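Local coordinates for protein EST1E (Clostridium proteoclasticum, PDB 2WTN) that probably hydrolyses feruloyl esters as an alpha/beta-hydrolase-family esterase, and binds the product ferulic acid, at residues G35-S40 and D161-R166. Numbering follows the deposited sequence.
Sequences GFTGHS and DAWDGR. With FER (3-(4-hydroxy-3-methoxyphenyl)-2-propenoic acid), chain H.
F36 sets the edge of its ring against the face of W163 in a T-shaped stack, and both rings also touch the bound ferulic acid. The F36 ring and the six-membered ring of W163 have centroids 5.0 Å apart and planes at 77°. F36 CE2 stands over the centre of the indole, 3.9 Å from W163 CD2. One face of F36 takes the ligand methoxy group, with F36 CE1 3.7 Å from FER C10. W163 reaches the propenoic chain instead, W163 CH2 lying 3.4 Å from FER C8. The backbone of F36 grips the carboxylate: F36 N donates to FER O1 at 2.8 Å and nearly straight, at 171°. FER is also hydrogen-bonded to Q109 N. In an alpha/beta-hydrolase, F36 N and Q109 N would probably belong to the oxyanion hole.

T37 lies between W163 and R166 and touches both. Its OG1 sits between the backbone N and the carbonyl carbon (chi1 76°). There it donates to F36 O in the carbonyl plane and also meets the indole at W163 CE3, 3.4 Å away. T37 CB covers the middle of one guanidinium face, 3.5 Å from R166 CZ. R166 NH1 is paired with D164 OD2 in a salt bridge and bonds weakly to W163 O, which probably helps to hold the group beside T37. No hydrogen bond joins the two segments; the contact rests on van der Waals and aromatic packing.

Residues 35-38 form a type II turn, closed by G38 N to G35 O. The rings of F74 and F36 meet edge-to-face, and L147 touches both F36 and W163. The contact thus joins the loop between strand 27-33 of the main sheet and helix 43-54 to the connection between the antiparallel strands 159-161 and 167-169.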
ATOM      1  N   GLY B  35       7.688  16.072  -3.929  1.00 23.47           N
ATOM      2  CA  GLY B  35       8.597  14.979  -3.658  1.00 24.36           C
ATOM      3  C   GLY B  35       9.054  14.846  -2.234  1.00 23.96           C
ATOM      4  O   GLY B  35       8.498  15.466  -1.331  1.00 23.68           O
ATOM      5  N   PHE B  36      10.027  13.954  -2.049  1.00 24.26           N
ATOM      6  CA  PHE B  36      10.540  13.480  -0.742  1.00 24.00           C
ATOM      7  C   PHE B  36      11.240  14.679  -0.077  1.00 25.33           C
ATOM      8  O   PHE B  36      12.139  15.274  -0.659  1.00 26.51           O
ATOM      9  CB  PHE B  36      11.501  12.295  -1.056  1.00 23.06           C
ATOM     10  CG  PHE B  36      12.234  11.694   0.090  1.00 22.18           C
ATOM     11  CD1 PHE B  36      11.699  10.574   0.768  1.00 23.88           C
ATOM     12  CD2 PHE B  36      13.530  12.169   0.442  1.00 22.56           C
ATOM     13  CE1 PHE B  36      12.470   9.913   1.788  1.00 20.94           C
ATOM     14  CE2 PHE B  36      14.290  11.601   1.475  1.00 21.60           C
ATOM     15  CZ  PHE B  36      13.766  10.465   2.161  1.00 21.72           C
ATOM     16  N   THR B  37      10.799  15.004   1.126  1.00 26.19           N
ATOM     17  CA  THR B  37      11.077  16.253   1.903  1.00 26.70           C
ATOM     18  C   THR B  37      10.563  17.561   1.300  1.00 27.43           C
ATOM     19  O   THR B  37      10.784  18.636   1.883  1.00 27.68           O
ATOM     20  CB  THR B  37      12.571  16.459   2.264  1.00 27.40           C
ATOM     21  OG1 THR B  37      13.264  16.891   1.119  1.00 25.45           O
ATOM     22  CG2 THR B  37      13.224  15.184   2.779  1.00 29.30           C
ATOM     23  N   GLY B  38       9.797  17.476   0.205  1.00 26.38           N
ATOM     24  CA  GLY B  38       9.266  18.665  -0.467  1.00 26.43           C
ATOM     25  C   GLY B  38       7.894  19.068   0.068  1.00 25.11           C
ATOM     26  O   GLY B  38       7.437  18.553   1.090  1.00 25.24           O
ATOM     27  N   HIS B  39       7.255  20.000  -0.617  1.00 25.05           N
ATOM     28  CA  HIS B  39       5.959  20.553  -0.182  1.00 27.57           C
ATOM     29  C   HIS B  39       5.383  21.364  -1.313  1.00 27.32           C
ATOM     30  O   HIS B  39       6.064  21.584  -2.276  1.00 26.31           O
ATOM     31  CB  HIS B  39       6.089  21.382   1.127  1.00 29.10           C
ATOM     32  CG  HIS B  39       7.080  22.489   1.009  1.00 30.88           C
ATOM     33  ND1 HIS B  39       6.769  23.683   0.407  1.00 34.02           N
ATOM     34  CD2 HIS B  39       8.390  22.560   1.343  1.00 34.61           C
ATOM     35  CE1 HIS B  39       7.851  24.445   0.362  1.00 33.94           C
ATOM     36  NE2 HIS B  39       8.851  23.778   0.900  1.00 31.59           N
ATOM     37  N   SER B  40       4.100  21.711  -1.205  1.00 28.96           N
ATOM     38  CA  SER B  40       3.329  22.358  -2.249  1.00 29.39           C
ATOM     39  C   SER B  40       3.668  23.832  -2.569  1.00 30.49           C
ATOM     40  O   SER B  40       3.365  24.335  -3.684  1.00 30.20           O
ATOM     41  CB  SER B  40       1.857  22.214  -1.907  1.00 31.11           C
ATOM     42  OG  SER B  40       1.447  20.842  -1.903  1.00 23.81           O
ATOM     43  N   ASP B 161      19.343   7.138   8.185  1.00 37.47           N
ATOM     44  CA  ASP B 161      19.555   8.596   8.088  1.00 40.92           C
ATOM     45  C   ASP B 161      19.159   9.208   6.731  1.00 42.22           C
ATOM     46  O   ASP B 161      19.504   8.703   5.644  1.00 42.39           O
ATOM     47  CB  ASP B 161      20.987   8.958   8.496  1.00 42.46           C
ATOM     48  CG  ASP B 161      21.280   8.579   9.989  1.00 46.55           C
ATOM     49  OD1 ASP B 161      20.350   8.680  10.834  1.00 48.05           O
ATOM     50  OD2 ASP B 161      22.438   8.130  10.299  1.00 56.23           O
ATOM     51  N   ALA B 162      18.386  10.286   6.790  1.00 44.32           N
ATOM     52  CA  ALA B 162      17.881  10.910   5.564  1.00 45.51           C
ATOM     53  C   ALA B 162      18.468  12.307   5.445  1.00 47.16           C
ATOM     54  O   ALA B 162      19.457  12.637   6.118  1.00 47.72           O
ATOM     55  CB  ALA B 162      16.315  10.916   5.518  1.00 45.18           C
ATOM     56  N   TRP B 163      17.862  13.117   4.585  1.00 48.94           N
ATOM     57  CA  TRP B 163      18.389  14.423   4.254  1.00 49.73           C
ATOM     58  C   TRP B 163      18.297  15.333   5.480  1.00 50.62           C
ATOM     59  O   TRP B 163      17.262  15.438   6.091  1.00 50.43           O
ATOM     60  CB  TRP B 163      17.636  15.017   3.023  1.00 51.26           C
ATOM     61  CG  TRP B 163      17.707  14.117   1.727  1.00 50.42           C
ATOM     62  CD1 TRP B 163      18.490  13.008   1.541  1.00 51.74           C
ATOM     63  CD2 TRP B 163      16.990  14.301   0.490  1.00 51.68           C
ATOM     64  NE1 TRP B 163      18.282  12.465   0.288  1.00 52.32           N
ATOM     65  CE2 TRP B 163      17.365  13.233  -0.381  1.00 51.75           C
ATOM     66  CE3 TRP B 163      16.050  15.249   0.040  1.00 51.82           C
ATOM     67  CZ2 TRP B 163      16.858  13.098  -1.666  1.00 51.33           C
ATOM     68  CZ3 TRP B 163      15.543  15.125  -1.250  1.00 51.59           C
ATOM     69  CH2 TRP B 163      15.955  14.053  -2.097  1.00 52.29           C
ATOM     70  N   ASP B 164      19.440  15.918   5.860  1.00 51.79           N
ATOM     71  CA  ASP B 164      19.531  17.101   6.750  1.00 50.62           C
ATOM     72  C   ASP B 164      19.076  16.828   8.136  1.00 49.61           C
ATOM     73  O   ASP B 164      18.230  17.561   8.667  1.00 48.98           O
ATOM     74  CB  ASP B 164      18.767  18.277   6.148  1.00 52.10           C
ATOM     75  CG  ASP B 164      19.258  18.601   4.721  1.00 56.79           C
ATOM     76  OD1 ASP B 164      20.482  18.942   4.599  1.00 61.11           O
ATOM     77  OD2 ASP B 164      18.442  18.472   3.744  1.00 62.86           O
ATOM     78  N   GLY B 165      19.638  15.766   8.711  1.00 47.91           N
ATOM     79  CA  GLY B 165      19.243  15.304  10.049  1.00 47.11           C
ATOM     80  C   GLY B 165      17.889  14.576  10.208  1.00 46.66           C
ATOM     81  O   GLY B 165      17.500  14.162  11.347  1.00 47.71           O
ATOM     82  N   ARG B 166      17.161  14.389   9.103  1.00 44.18           N
ATOM     83  CA  ARG B 166      15.926  13.627   9.170  1.00 41.85           C
ATOM     84  C   ARG B 166      16.212  12.130   9.353  1.00 38.84           C
ATOM     85  O   ARG B 166      17.275  11.646   9.052  1.00 37.88           O
ATOM     86  CB  ARG B 166      15.138  13.865   7.902  1.00 41.85           C
ATOM     87  CG  ARG B 166      14.659  15.273   7.716  1.00 44.21           C
ATOM     88  CD  ARG B 166      14.303  15.467   6.275  1.00 43.59           C
ATOM     89  NE  ARG B 166      13.503  16.650   6.031  1.00 45.45           N
ATOM     90  CZ  ARG B 166      13.881  17.678   5.263  1.00 47.84           C
ATOM     91  NH1 ARG B 166      15.081  17.724   4.683  1.00 49.28           N
ATOM     92  NH2 ARG B 166      13.039  18.692   5.078  1.00 48.85           N
TER
HETATM   93  C4  FER H1249      16.685   8.428  -3.129  1.00 42.83           C
HETATM   94  C5  FER H1249      16.690   9.282  -4.231  1.00 43.66           C
HETATM   95  C6  FER H1249      15.631  10.167  -4.443  1.00 43.41           C
HETATM   96  C3  FER H1249      15.599   8.463  -2.239  1.00 43.72           C
HETATM   97  C2  FER H1249      14.518   9.351  -2.467  1.00 43.32           C
HETATM   98  C1  FER H1249      14.539  10.207  -3.565  1.00 41.62           C
HETATM   99  C10 FER H1249      14.286   7.665  -0.525  1.00 42.85           C
HETATM  100  C7  FER H1249      13.463  11.044  -3.782  1.00 40.87           C
HETATM  101  C8  FER H1249      13.693  12.378  -4.039  1.00 45.76           C
HETATM  102  C9  FER H1249      12.646  13.330  -4.249  1.00 44.87           C
HETATM  103  O1  FER H1249      11.438  12.966  -4.229  1.00 34.02           O
HETATM  104  O2  FER H1249      13.013  14.528  -4.421  1.00 44.31           O
HETATM  105  O4  FER H1249      17.731   7.570  -2.934  1.00 40.73           O
HETATM  106  O3  FER H1249      15.596   7.642  -1.136  1.00 41.98           O